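Local coordinates for protein branched-chain-amino-acid aminotransferase (Deinococcus radiodurans, PDB 3UZO) that probably transfers amino groups between leucine, isoleucine or valine and 2-oxoglutarate, using pyridoxal 5'-phosphate as cofactor, in branched-chain amino acid biosynthesis, at residues L29-I34 against C169-Y175; N97-R102 against L113-F118; L123-R127 against W354-V358; Y136-S141 against Q344-K348. All blocks are in the same frame, centred on the assembly; numbering follows the deposited sequence.

Interaction 1: residues L29-I34 against C169-Y175. With GLU (glutamic acid), chain D.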
loop_
_atom_site.group_PDB
_atom_site.type_symbol
_atom_site.label_atom_id
_atom_site.label_comp_id
_atom_site.label_asym_id
_atom_site.label_seq_id
_atom_site.Cartn_x
_atom_site.Cartn_y
_atom_site.Cartn_z
ATOM N N LEU A 29 7.471 -26.354 13.842
ATOM C CA LEU A 29 6.632 -25.257 13.406
ATOM C C LEU A 29 7.449 -23.970 13.288
ATOM O O LEU A 29 8.268 -23.662 14.150
ATOM C CB LEU A 29 5.494 -25.063 14.414
ATOM C CG LEU A 29 4.076 -24.804 13.908
ATOM C CD1 LEU A 29 3.621 -25.934 12.998
ATOM C CD2 LEU A 29 3.144 -24.676 15.105
ATOM N N GLY A 30 7.228 -23.234 12.205
ATOM C CA GLY A 30 7.909 -21.971 12.004
ATOM C C GLY A 30 6.828 -20.905 11.898
ATOM O O GLY A 30 5.946 -20.816 12.751
ATOM N N PHE A 31 6.879 -20.099 10.849
ATOM C CA PHE A 31 5.863 -19.075 10.652
ATOM C C PHE A 31 5.466 -19.153 9.189
ATOM O O PHE A 31 5.904 -18.349 8.366
ATOM C CB PHE A 31 6.404 -17.676 10.987
ATOM C CG PHE A 31 5.324 -16.641 11.216
ATOM C CD1 PHE A 31 4.798 -16.434 12.490
ATOM C CD2 PHE A 31 4.831 -15.884 10.158
ATOM C CE1 PHE A 31 3.791 -15.482 12.710
ATOM C CE2 PHE A 31 3.826 -14.928 10.359
ATOM C CZ PHE A 31 3.303 -14.726 11.642
ATOM N N SER A 32 4.643 -20.148 8.871
ATOM C CA SER A 32 4.179 -20.374 7.507
ATOM C C SER A 32 2.725 -20.822 7.521
ATOM O O SER A 32 2.277 -21.482 8.459
ATOM C CB SER A 32 5.033 -21.444 6.830
ATOM O OG SER A 32 6.359 -20.980 6.653
ATOM N N TYR A 33 2.002 -20.484 6.463
ATOM C CA TYR A 33 0.595 -20.834 6.372
ATOM C C TYR A 33 0.309 -22.323 6.394
ATOM O O TYR A 33 0.938 -23.121 5.692
ATOM C CB TYR A 33 -0.038 -20.229 5.113
ATOM C CG TYR A 33 -1.542 -20.459 5.031
ATOM C CD1 TYR A 33 -2.067 -21.583 4.387
ATOM C CD2 TYR A 33 -2.437 -19.560 5.623
ATOM C CE1 TYR A 33 -3.447 -21.808 4.330
ATOM C CE2 TYR A 33 -3.822 -19.778 5.578
ATOM C CZ TYR A 33 -4.318 -20.902 4.925
ATOM O OH TYR A 33 -5.678 -21.117 4.853
ATOM N N ILE A 34 -0.657 -22.676 7.227
ATOM C CA ILE A 34 -1.137 -24.039 7.361
ATOM C C ILE A 34 -2.640 -23.826 7.404
ATOM O O ILE A 34 -3.128 -22.959 8.145
ATOM C CB ILE A 34 -0.673 -24.691 8.678
ATOM C CG1 ILE A 34 0.838 -24.937 8.626
ATOM C CG2 ILE A 34 -1.420 -25.994 8.902
ATOM C CD1 ILE A 34 1.417 -25.504 9.901
ATOM N N CYS A 169 -6.775 -18.502 11.547
ATOM C CA CYS A 169 -5.670 -18.767 12.456
ATOM C C CYS A 169 -4.702 -19.772 11.864
ATOM O O CYS A 169 -5.052 -20.527 10.962
ATOM C CB CYS A 169 -6.194 -19.268 13.809
ATOM S SG CYS A 169 -7.032 -20.869 13.753
ATOM N N VAL A 170 -3.479 -19.763 12.381
ATOM C CA VAL A 170 -2.415 -20.648 11.916
ATOM C C VAL A 170 -1.498 -20.982 13.087
ATOM O O VAL A 170 -0.986 -20.083 13.754
ATOM C CB VAL A 170 -1.544 -19.953 10.826
ATOM C CG1 VAL A 170 -0.447 -20.909 10.328
ATOM C CG2 VAL A 170 -2.414 -19.486 9.669
ATOM N N PRO A 171 -1.294 -22.277 13.371
ATOM C CA PRO A 171 -0.403 -22.619 14.484
ATOM C C PRO A 171 1.002 -22.202 14.049
ATOM O O PRO A 171 1.383 -22.437 12.900
ATOM C CB PRO A 171 -0.551 -24.135 14.589
ATOM C CG PRO A 171 -0.812 -24.539 13.149
ATOM C CD PRO A 171 -1.795 -23.486 12.693
ATOM N N VAL A 172 1.768 -21.579 14.939
ATOM C CA VAL A 172 3.112 -21.132 14.575
ATOM C C VAL A 172 4.131 -21.269 15.697
ATOM O O VAL A 172 3.778 -21.403 16.870
ATOM C CB VAL A 172 3.134 -19.637 14.161
ATOM C CG1 VAL A 172 2.096 -19.361 13.094
ATOM C CG2 VAL A 172 2.891 -18.759 15.390
ATOM N N GLY A 173 5.401 -21.219 15.309
ATOM C CA GLY A 173 6.496 -21.274 16.258
ATOM C C GLY A 173 7.240 -19.950 16.142
ATOM O O GLY A 173 6.617 -18.887 16.172
ATOM N N PRO A 174 8.571 -19.973 15.981
ATOM C CA PRO A 174 9.396 -18.764 15.858
ATOM C C PRO A 174 9.282 -18.010 14.523
ATOM O O PRO A 174 9.042 -18.608 13.473
ATOM C CB PRO A 174 10.806 -19.296 16.102
ATOM C CG PRO A 174 10.739 -20.678 15.539
ATOM C CD PRO A 174 9.416 -21.178 16.061
ATOM N N TYR A 175 9.451 -16.689 14.588
ATOM C CA TYR A 175 9.397 -15.819 13.415
ATOM C C TYR A 175 10.822 -15.603 12.929
ATOM O O TYR A 175 11.126 -15.790 11.748
ATOM C CB TYR A 175 8.786 -14.466 13.784
ATOM C CG TYR A 175 8.447 -13.576 12.609
ATOM C CD1 TYR A 175 7.434 -13.926 11.718
ATOM C CD2 TYR A 175 9.098 -12.356 12.417
ATOM C CE1 TYR A 175 7.069 -13.086 10.673
ATOM C CE2 TYR A 175 8.740 -11.503 11.368
ATOM C CZ TYR A 175 7.723 -11.876 10.503
ATOM O OH TYR A 175 7.346 -11.035 9.479
HETATM N N GLU D . 2.038 -8.960 10.778
HETATM C CA GLU D . 3.445 -9.415 10.613
HETATM C C GLU D . 3.575 -10.285 9.384
HETATM O O GLU D . 4.709 -10.437 8.894
HETATM C CB GLU D . 3.892 -10.213 11.834
HETATM C CG GLU D . 4.347 -9.359 12.993
HETATM C CD GLU D . 4.988 -10.175 14.089
HETATM O OE1 GLU D . 5.765 -11.099 13.760
HETATM O OE2 GLU D . 4.717 -9.887 15.274
HETATM O OXT GLU D . 2.534 -10.806 8.942
HETATM O O HOH W 1 3.291 -22.066 10.775
HETATM O O HOH W 2 -5.528 -21.281 8.205
#

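Interaction 2: residues N97-R102 against L113-F118. With PLP (pyridoxal-5'-phosphate), chain C.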
loop_
_atom_site.group_PDB
_atom_site.type_symbol
_atom_site.label_atom_id
_atom_site.label_comp_id
_atom_site.label_asym_id
_atom_site.label_seq_id
_atom_site.Cartn_x
_atom_site.Cartn_y
_atom_site.Cartn_z
ATOM N N ASN A 97 -5.529 -4.824 20.065
ATOM C CA ASN A 97 -5.568 -5.062 18.620
ATOM C C ASN A 97 -6.845 -4.496 18.015
ATOM O O ASN A 97 -6.814 -3.923 16.934
ATOM C CB ASN A 97 -5.516 -6.561 18.313
ATOM C CG ASN A 97 -4.217 -7.197 18.742
ATOM O OD1 ASN A 97 -3.244 -7.249 17.983
ATOM N ND2 ASN A 97 -4.185 -7.670 19.963
ATOM N N ALA A 98 -7.973 -4.676 18.706
ATOM C CA ALA A 98 -9.250 -4.175 18.205
ATOM C C ALA A 98 -9.188 -2.665 18.064
ATOM O O ALA A 98 -9.613 -2.114 17.057
ATOM C CB ALA A 98 -10.392 -4.557 19.150
ATOM N N ALA A 99 -8.670 -1.998 19.090
ATOM C CA ALA A 99 -8.560 -0.543 19.064
ATOM C C ALA A 99 -7.628 -0.100 17.938
ATOM O O ALA A 99 -7.915 0.858 17.211
ATOM C CB ALA A 99 -8.038 -0.039 20.409
ATOM N N ARG A 100 -6.512 -0.803 17.779
ATOM C CA ARG A 100 -5.581 -0.427 16.732
ATOM C C ARG A 100 -6.166 -0.637 15.346
ATOM O O ARG A 100 -5.927 0.167 14.446
ATOM C CB ARG A 100 -4.263 -1.201 16.853
ATOM C CG ARG A 100 -3.190 -0.691 15.894
ATOM C CD ARG A 100 -1.834 -1.286 16.199
ATOM N NE ARG A 100 -1.796 -2.721 15.946
ATOM C CZ ARG A 100 -0.763 -3.499 16.255
ATOM N NH1 ARG A 100 0.312 -2.966 16.830
ATOM N NH2 ARG A 100 -0.804 -4.802 15.993
ATOM N N MET A 101 -6.937 -1.703 15.160
ATOM C CA MET A 101 -7.499 -1.934 13.842
ATOM C C MET A 101 -8.534 -0.868 13.537
ATOM O O MET A 101 -8.791 -0.567 12.376
ATOM C CB MET A 101 -8.130 -3.319 13.728
ATOM C CG MET A 101 -8.318 -3.742 12.278
ATOM S SD MET A 101 -8.852 -5.449 12.116
ATOM C CE MET A 101 -10.571 -5.237 12.395
ATOM N N ARG A 102 -9.125 -0.297 14.585
ATOM C CA ARG A 102 -10.102 0.772 14.414
ATOM C C ARG A 102 -9.359 1.984 13.845
ATOM O O ARG A 102 -9.877 2.721 12.996
ATOM C CB ARG A 102 -10.722 1.128 15.766
ATOM C CG ARG A 102 -12.201 1.437 15.706
ATOM C CD ARG A 102 -12.961 0.615 16.720
ATOM N NE ARG A 102 -12.465 0.812 18.080
ATOM C CZ ARG A 102 -12.345 -0.170 18.963
ATOM N NH1 ARG A 102 -12.684 -1.409 18.624
ATOM N NH2 ARG A 102 -11.895 0.077 20.183
ATOM N N LEU A 113 -14.648 -1.804 13.469
ATOM C CA LEU A 113 -15.178 -2.978 14.153
ATOM C C LEU A 113 -15.028 -2.778 15.658
ATOM O O LEU A 113 -13.959 -2.406 16.141
ATOM C CB LEU A 113 -14.425 -4.230 13.726
ATOM C CG LEU A 113 -14.772 -4.731 12.327
ATOM C CD1 LEU A 113 -13.665 -5.616 11.850
ATOM C CD2 LEU A 113 -16.105 -5.472 12.339
ATOM N N SER A 114 -16.106 -3.013 16.396
ATOM C CA SER A 114 -16.090 -2.850 17.843
ATOM C C SER A 114 -15.265 -3.960 18.488
ATOM O O SER A 114 -15.017 -4.992 17.864
ATOM C CB SER A 114 -17.519 -2.916 18.389
ATOM O OG SER A 114 -18.043 -4.231 18.273
ATOM N N ASP A 115 -14.836 -3.741 19.729
ATOM C CA ASP A 115 -14.071 -4.751 20.469
ATOM C C ASP A 115 -14.944 -6.001 20.541
ATOM O O ASP A 115 -14.472 -7.136 20.436
ATOM C CB ASP A 115 -13.802 -4.285 21.903
ATOM C CG ASP A 115 -12.777 -3.178 21.985
ATOM O OD1 ASP A 115 -12.378 -2.841 23.122
ATOM O OD2 ASP A 115 -12.368 -2.645 20.931
ATOM N N GLU A 116 -16.233 -5.758 20.749
ATOM C CA GLU A 116 -17.242 -6.799 20.857
ATOM C C GLU A 116 -17.171 -7.811 19.719
ATOM O O GLU A 116 -17.013 -9.012 19.939
ATOM C CB GLU A 116 -18.629 -6.144 20.862
ATOM C CG GLU A 116 -19.791 -7.103 20.702
ATOM C CD GLU A 116 -20.223 -7.717 22.009
ATOM O OE1 GLU A 116 -19.394 -8.395 22.655
ATOM O OE2 GLU A 116 -21.397 -7.514 22.390
ATOM N N GLN A 117 -17.302 -7.322 18.495
ATOM C CA GLN A 117 -17.277 -8.208 17.344
ATOM C C GLN A 117 -15.874 -8.710 17.026
ATOM O O GLN A 117 -15.704 -9.845 16.572
ATOM C CB GLN A 117 -17.875 -7.501 16.125
ATOM C CG GLN A 117 -17.923 -8.369 14.855
ATOM C CD GLN A 117 -18.846 -7.795 13.786
ATOM O OE1 GLN A 117 -19.178 -6.608 13.808
ATOM N NE2 GLN A 117 -19.254 -8.636 12.835
ATOM N N PHE A 118 -14.870 -7.876 17.275
ATOM C CA PHE A 118 -13.492 -8.257 16.988
ATOM C C PHE A 118 -13.050 -9.400 17.884
ATOM O O PHE A 118 -12.560 -10.442 17.412
ATOM C CB PHE A 118 -12.560 -7.052 17.179
ATOM C CG PHE A 118 -11.115 -7.322 16.827
ATOM C CD1 PHE A 118 -10.594 -6.921 15.597
ATOM C CD2 PHE A 118 -10.268 -7.960 17.732
ATOM C CE1 PHE A 118 -9.246 -7.149 15.275
ATOM C CE2 PHE A 118 -8.916 -8.193 17.417
ATOM C CZ PHE A 118 -8.408 -7.783 16.185
HETATM N N1 PLP C . 6.198 -3.030 13.403
HETATM C C2 PLP C . 5.617 -3.560 12.249
HETATM C C2A PLP C . 5.988 -2.940 10.899
HETATM C C3 PLP C . 4.695 -4.658 12.397
HETATM O O3 PLP C . 4.116 -5.198 11.312
HETATM C C4 PLP C . 4.390 -5.178 13.717
HETATM C C4A PLP C . 3.355 -6.374 13.822
HETATM C C5 PLP C . 5.051 -4.567 14.885
HETATM C C6 PLP C . 5.939 -3.507 14.705
HETATM C C5A PLP C . 4.846 -4.990 16.289
HETATM O O4P PLP C . 3.544 -4.774 16.761
HETATM P P PLP C . 2.831 -5.845 17.694
HETATM O O1P PLP C . 2.686 -7.171 17.026
HETATM O O2P PLP C . 1.471 -5.164 17.981
HETATM O O3P PLP C . 3.604 -5.828 18.981
HETATM O O HOH W 3 -11.548 -3.335 15.365
#

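Interaction 3: residues L123-R127 against W354-V358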
loop_
_atom_site.group_PDB
_atom_site.type_symbol
_atom_site.label_atom_id
_atom_site.label_comp_id
_atom_site.label_asym_id
_atom_site.label_seq_id
_atom_site.Cartn_x
_atom_site.Cartn_y
_atom_site.Cartn_z
ATOM N N LEU A 123 -12.335 -15.275 19.407
ATOM C CA LEU A 123 -12.727 -16.352 20.323
ATOM C C LEU A 123 -13.360 -17.496 19.533
ATOM O O LEU A 123 -13.013 -18.662 19.734
ATOM C CB LEU A 123 -13.712 -15.844 21.379
ATOM C CG LEU A 123 -13.138 -14.845 22.389
ATOM C CD1 LEU A 123 -14.247 -14.300 23.271
ATOM C CD2 LEU A 123 -12.055 -15.536 23.220
ATOM N N GLN A 124 -14.282 -17.160 18.632
ATOM C CA GLN A 124 -14.931 -18.176 17.804
ATOM C C GLN A 124 -13.900 -18.981 17.026
ATOM O O GLN A 124 -13.979 -20.206 16.965
ATOM C CB GLN A 124 -15.902 -17.543 16.807
ATOM C CG GLN A 124 -17.216 -17.052 17.395
ATOM C CD GLN A 124 -18.246 -16.762 16.314
ATOM O OE1 GLN A 124 -18.545 -17.621 15.488
ATOM N NE2 GLN A 124 -18.792 -15.552 16.318
ATOM N N VAL A 125 -12.931 -18.293 16.427
ATOM C CA VAL A 125 -11.900 -18.977 15.652
ATOM C C VAL A 125 -11.021 -19.847 16.542
ATOM O O VAL A 125 -10.731 -20.985 16.192
ATOM C CB VAL A 125 -11.022 -17.961 14.862
ATOM C CG1 VAL A 125 -9.836 -18.671 14.166
ATOM C CG2 VAL A 125 -11.880 -17.264 13.824
ATOM N N VAL A 126 -10.602 -19.340 17.700
ATOM C CA VAL A 126 -9.757 -20.163 18.567
ATOM C C VAL A 126 -10.519 -21.416 19.018
ATOM O O VAL A 126 -10.029 -22.545 18.898
ATOM C CB VAL A 126 -9.257 -19.375 19.817
ATOM C CG1 VAL A 126 -8.473 -20.311 20.749
ATOM C CG2 VAL A 126 -8.368 -18.208 19.383
ATOM N N ARG A 127 -11.732 -21.227 19.515
ATOM C CA ARG A 127 -12.519 -22.360 19.982
ATOM C C ARG A 127 -12.784 -23.424 18.916
ATOM O O ARG A 127 -12.672 -24.612 19.192
ATOM C CB ARG A 127 -13.835 -21.863 20.580
ATOM C CG ARG A 127 -13.636 -21.184 21.927
ATOM C CD ARG A 127 -14.839 -20.363 22.343
ATOM N NE ARG A 127 -14.573 -19.659 23.596
ATOM C CZ ARG A 127 -15.229 -18.577 23.998
ATOM N NH1 ARG A 127 -16.194 -18.072 23.242
ATOM N NH2 ARG A 127 -14.908 -17.993 25.147
ATOM N N TRP A 354 -4.945 -7.438 30.849
ATOM C CA TRP A 354 -4.174 -8.212 29.892
ATOM C C TRP A 354 -4.654 -9.634 30.139
ATOM O O TRP A 354 -4.838 -10.035 31.287
ATOM C CB TRP A 354 -2.674 -8.172 30.197
ATOM C CG TRP A 354 -1.991 -6.831 30.165
ATOM C CD1 TRP A 354 -2.551 -5.607 30.401
ATOM C CD2 TRP A 354 -0.582 -6.607 30.028
ATOM N NE1 TRP A 354 -1.570 -4.633 30.428
ATOM C CE2 TRP A 354 -0.355 -5.224 30.204
ATOM C CE3 TRP A 354 0.513 -7.446 29.778
ATOM C CZ2 TRP A 354 0.927 -4.661 30.143
ATOM C CZ3 TRP A 354 1.786 -6.887 29.717
ATOM C CH2 TRP A 354 1.980 -5.505 29.901
ATOM N N ILE A 355 -4.857 -10.378 29.066
ATOM C CA ILE A 355 -5.294 -11.772 29.127
ATOM C C ILE A 355 -6.796 -12.020 29.237
ATOM O O ILE A 355 -7.464 -11.653 30.214
ATOM C CB ILE A 355 -4.553 -12.573 30.256
ATOM C CG1 ILE A 355 -4.296 -14.004 29.786
ATOM C CG2 ILE A 355 -5.385 -12.644 31.529
ATOM C CD1 ILE A 355 -5.543 -14.773 29.424
ATOM N N VAL A 356 -7.310 -12.649 28.194
ATOM C CA VAL A 356 -8.704 -13.028 28.106
ATOM C C VAL A 356 -8.674 -14.548 27.984
ATOM O O VAL A 356 -8.054 -15.093 27.064
ATOM C CB VAL A 356 -9.374 -12.438 26.856
ATOM C CG1 VAL A 356 -10.743 -13.070 26.654
ATOM C CG2 VAL A 356 -9.493 -10.921 26.993
ATOM N N LYS A 357 -9.309 -15.227 28.930
ATOM C CA LYS A 357 -9.367 -16.688 28.916
ATOM C C LYS A 357 -10.381 -17.108 27.863
ATOM O O LYS A 357 -11.514 -16.632 27.863
ATOM C CB LYS A 357 -9.786 -17.217 30.293
ATOM C CG LYS A 357 -8.713 -17.077 31.368
ATOM C CD LYS A 357 -7.525 -17.988 31.069
ATOM C CE LYS A 357 -6.441 -17.881 32.127
ATOM N NZ LYS A 357 -5.281 -18.779 31.835
ATOM N N VAL A 358 -9.977 -17.999 26.966
ATOM C CA VAL A 358 -10.870 -18.446 25.904
ATOM C C VAL A 358 -11.792 -19.564 26.376
ATOM O O VAL A 358 -11.373 -20.325 27.262
ATOM C CB VAL A 358 -10.069 -18.954 24.693
ATOM C CG1 VAL A 358 -11.013 -19.470 23.626
ATOM C CG2 VAL A 358 -9.196 -17.833 24.149
ATOM O OXT VAL A 358 -12.911 -19.670 25.835
#

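Interaction 4: residues Y136-S141 against Q344-K348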
loop_
_atom_site.group_PDB
_atom_site.type_symbol
_atom_site.label_atom_id
_atom_site.label_comp_id
_atom_site.label_asym_id
_atom_site.label_seq_id
_atom_site.Cartn_x
_atom_site.Cartn_y
_atom_site.Cartn_z
ATOM N N TYR A 136 1.280 -27.015 25.727
ATOM C CA TYR A 136 2.277 -26.424 26.612
ATOM C C TYR A 136 3.518 -27.313 26.587
ATOM O O TYR A 136 3.421 -28.539 26.624
ATOM C CB TYR A 136 1.724 -26.307 28.038
ATOM C CG TYR A 136 2.639 -25.554 28.975
ATOM C CD1 TYR A 136 3.654 -26.211 29.670
ATOM C CD2 TYR A 136 2.527 -24.173 29.123
ATOM C CE1 TYR A 136 4.538 -25.507 30.487
ATOM C CE2 TYR A 136 3.402 -23.461 29.932
ATOM C CZ TYR A 136 4.406 -24.131 30.611
ATOM O OH TYR A 136 5.270 -23.421 31.406
ATOM N N GLY A 137 4.686 -26.693 26.529
ATOM C CA GLY A 137 5.909 -27.470 26.459
ATOM C C GLY A 137 6.501 -27.205 25.092
ATOM O O GLY A 137 7.715 -27.256 24.909
ATOM N N THR A 138 5.624 -26.952 24.122
ATOM C CA THR A 138 6.055 -26.612 22.773
ATOM C C THR A 138 5.910 -25.098 22.801
ATOM O O THR A 138 4.826 -24.581 23.075
ATOM C CB THR A 138 5.105 -27.141 21.668
ATOM O OG1 THR A 138 3.925 -26.329 21.628
ATOM C CG2 THR A 138 4.707 -28.588 21.927
ATOM N N GLY A 139 6.986 -24.381 22.541
ATOM C CA GLY A 139 6.892 -22.935 22.566
ATOM C C GLY A 139 6.044 -22.377 21.433
ATOM O O GLY A 139 6.278 -21.259 20.993
ATOM N N GLY A 140 5.051 -23.137 20.976
ATOM C CA GLY A 140 4.209 -22.673 19.880
ATOM C C GLY A 140 2.992 -21.890 20.329
ATOM O O GLY A 140 2.700 -21.781 21.517
ATOM N N SER A 141 2.270 -21.327 19.372
ATOM C CA SER A 141 1.082 -20.563 19.701
ATOM C C SER A 141 0.153 -20.645 18.512
ATOM O O SER A 141 0.523 -21.168 17.453
ATOM C CB SER A 141 1.449 -19.096 19.988
ATOM O OG SER A 141 2.040 -18.492 18.846
ATOM N N GLN A 344 2.082 -14.336 28.879
ATOM C CA GLN A 344 1.316 -14.889 27.771
ATOM C C GLN A 344 0.926 -16.356 27.984
ATOM O O GLN A 344 -0.215 -16.736 27.735
ATOM C CB GLN A 344 2.107 -14.717 26.466
ATOM C CG GLN A 344 2.412 -13.245 26.165
ATOM C CD GLN A 344 3.294 -13.046 24.955
ATOM O OE1 GLN A 344 4.186 -13.856 24.680
ATOM N NE2 GLN A 344 3.062 -11.954 24.227
ATOM N N TYR A 345 1.862 -17.177 28.449
ATOM C CA TYR A 345 1.570 -18.590 28.664
ATOM C C TYR A 345 0.949 -18.931 30.014
ATOM O O TYR A 345 0.729 -20.101 30.304
ATOM C CB TYR A 345 2.823 -19.441 28.475
ATOM C CG TYR A 345 3.209 -19.640 27.036
ATOM C CD1 TYR A 345 4.109 -18.779 26.410
ATOM C CD2 TYR A 345 2.665 -20.689 26.289
ATOM C CE1 TYR A 345 4.456 -18.956 25.077
ATOM C CE2 TYR A 345 3.005 -20.874 24.959
ATOM C CZ TYR A 345 3.899 -20.006 24.358
ATOM O OH TYR A 345 4.233 -20.182 23.037
ATOM N N GLY A 346 0.676 -17.919 30.827
ATOM C CA GLY A 346 0.060 -18.150 32.126
ATOM C C GLY A 346 0.974 -18.585 33.255
ATOM O O GLY A 346 0.499 -19.061 34.293
ATOM N N ASP A 347 2.281 -18.433 33.081
ATOM C CA ASP A 347 3.204 -18.833 34.135
ATOM C C ASP A 347 3.509 -17.694 35.093
ATOM O O ASP A 347 4.065 -17.910 36.172
ATOM C CB ASP A 347 4.504 -19.364 33.539
ATOM C CG ASP A 347 4.306 -20.663 32.806
ATOM O OD1 ASP A 347 3.650 -21.563 33.366
ATOM O OD2 ASP A 347 4.806 -20.785 31.674
ATOM N N LYS A 348 3.154 -16.480 34.694
ATOM C CA LYS A 348 3.379 -15.318 35.534
ATOM C C LYS A 348 2.088 -14.535 35.654
ATOM O O LYS A 348 1.279 -14.505 34.733
ATOM C CB LYS A 348 4.468 -14.419 34.943
ATOM C CG LYS A 348 5.860 -15.016 34.981
ATOM C CD LYS A 348 6.857 -14.077 34.315
ATOM C CE LYS A 348 8.272 -14.621 34.394
ATOM N NZ LYS A 348 8.733 -14.775 35.803
#

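Interaction 1: residues L29-I34 against C169-Y175
Phe31 and Tyr175 form a T-shaped pair: the CD1-CE1 edge of Tyr175 stands over one face of Phe31, the planes at 87° and Tyr175 CD1 3.5 Å from Phe31 CG. With CG anti to the backbone N (chi1 -162°), the Phe31 ring also lies alongside Val172, its CD1 4.0 Å from Val172 CB. The backbones are tied by one nearly straight bond, Gly173 N to Gly30 O at 2.6 Å. Leu29 CD2 lies on the Pro171-Val172 peptide, 3.4 Å from Val172 N, and Val170 CG1 touches Ser32 O and Ile34 N. Where direct pairing stops, water takes over: one molecule donates to Ser32 O and Pro171 O, a second to Ile34 O and Cys169 O. Further out, Tyr143 meets Phe31 edge-to-face, and Ile155 of the second subunit packs on Phe31, Tyr33, Val170 and Val172. Tyr33 OH bonds to Glu64 of that subunit and to Asn58. Glutamate OE1 sits over the centre of the Tyr175 ring, 3.8 Å from Tyr175 CG, while Tyr175 OH gives a weak bond to glutamate O at 2.8 Å. The apolar edge-to-face contact with Phe31 thus probably helps hold the Tyr175 ring where its hydroxyl and one face both meet the glutamate.

Interaction 2: residues N97-R102 against L113-F118
Asn97 CB touches the far rim of the Phe118 ring, 3.8 Å from Phe118 CZ, and opens a row of contacts along helix 94-107. Ala98 lies squarely over the ring: its CA is 3.8 Å from the Phe118 centroid and 7° off the normal, a CH-pi contact, while its CB reaches Phe118 CG and Asp115 OD2. Ala98 O and Leu113 O are bridged by a water that donates to both. Arg100, on another side of the same helix turn, leaves this interface for the cofactor phosphate, NH1 donating to PLP O2P at 2.7 Å and NH2 more weakly to the same oxygen; Glu77 makes a salt bridge to its NE. Met101 comes at the edge of Phe118 instead of its face, SD 3.6 Å from Phe118 CE1, a Met-aromatic contact in the ring plane, and Phe165 of strand 162-172 packs against both. Arg102, bent at chi2 and chi3, curls its guanidinium back over the Ala98-Ala99 backbone. NH1 and NH2 both hold Asp115 OD2, at 2.6 Å from NH1 and 2.9 Å from NH2, and NH1 also donates to Leu113 O at 3.0 Å, in the carbonyl plane on a lone pair. Just beyond Leu113, Ser114 N-caps helix 115-128, its OG accepting from Gln117 N. The charged grip therefore fastens the start of that helix, whereas Phe118, with Met101 and Ala98, makes up the apolar part of the contact; concentrating two N-H groups on one carboxylate oxygen should favour ionised Asp115.

Interaction 3: residues L123-R127 against W354-V358
The C-terminal residues 354-358 run up to one side of helix 115-128, coming nearest at Leu123 and Val358, whose CA atoms are 6.2 Å apart, and no backbone hydrogen bond joins the two segments. Val358 does most of the touching. Its CG2 meets Leu123 CD2 at 3.8 Å, the two side chains running antiparallel, flank to flank, and CD2 also reaches Val356 CG1 more loosely. CG1 of Val358, anti to its own nitrogen at a chi1 of 178°, extends toward the helix and packs against both Val126 CG1, at 3.9 Å from Val358 CG1, and the aliphatic part of Arg127, whose CG is 3.6 Å from Val358 CG1. Arg127 then runs on, extended from CG to NE, and brings its guanidinium to the terminal carboxylate. The grip is side-on: NE, 2.8 Å from Val358 OXT, and NH2, 2.7 Å from Val358 OXT, both donate to that one oxygen, which lies 1° out of the guanidinium plane. Leu123 CB lies over one face of the same guanidinium, so the charged group rests on its own helix. Pairing the chain-terminal charge with arginine probably stabilises the carboxylate as an anion. Val356 and Val358 bond through their backbones to Leu91 and Ile89 of strand 89-91, and Leu123 and Val358 both pack on Leu91. The contact is therefore typical of helix-on-sheet packing: the short strand 356-357 adds an edge to the antiparallel sheet, and helix 115-128 packs beside it, with the C-terminal carboxylate held by a salt bridge at the surface.

Interaction 4: residues Y136-S141 against Q344-K348
Tyr345 reaches from the end of helix 331-344 toward the loop 136-141. Its CB lies 4.3 Å from Tyr136 CE2, a loose contact at the root of the ring. Farther out, CE2 and CZ of Tyr345 each pass 3.6 Å from Gly140 O, which lies near the ring plane at its edge. At the tip, Tyr345 OH donates to Gly140 O at 2.7 Å, approaching from above the carbonyl plane, 58° out of it and off the lone pairs; Gly139 O is also close to the hydroxyl. Tyr136 answers from the other segment: a chi1 of -173°, which sets its ring beside the carbonyl carbon, carries the hydroxyl to Asp347, Tyr136 OH donating to Asp347 OD2 at 2.7 Å on the syn side but tilted out of the carboxylate plane. Ring and carboxylate planes stand 81° apart. Each segment thus donates one tyrosine hydroxyl to the other. Gly346, with positive phi, ends the helix in a Schellman motif, and the chain turns there, just before Asp347. Around the pair, Tyr82 of strand 74-83 meets Tyr345 edge-to-face and also touches Ser141, so the contact fastens the C-terminal end of helix 331-344 to the loop leading into strand 141-151.

The four contacts gather around the seven-stranded antiparallel sheet. Interactions 1 and 4, centres 15 Å apart, meet where Val172 N probably bonds to Ser141 O, joining the neighbouring strands 162-172 and 141-151. Interactions 2 and 3 share helix 115-128, their centres 14 Å apart, the first at its start and the second near its end. Interaction 3 also touches interaction 1 through Val125 and Cys169. Along the chain interaction 2 closes first, interaction 4 lies within the span of interaction 3, and interaction 1 crosses both 3 and 4. Early loop, middle helix and chain end are thereby bound to one sheet; of the four, interactions 1 and 2 reach the glutamate and the cofactor.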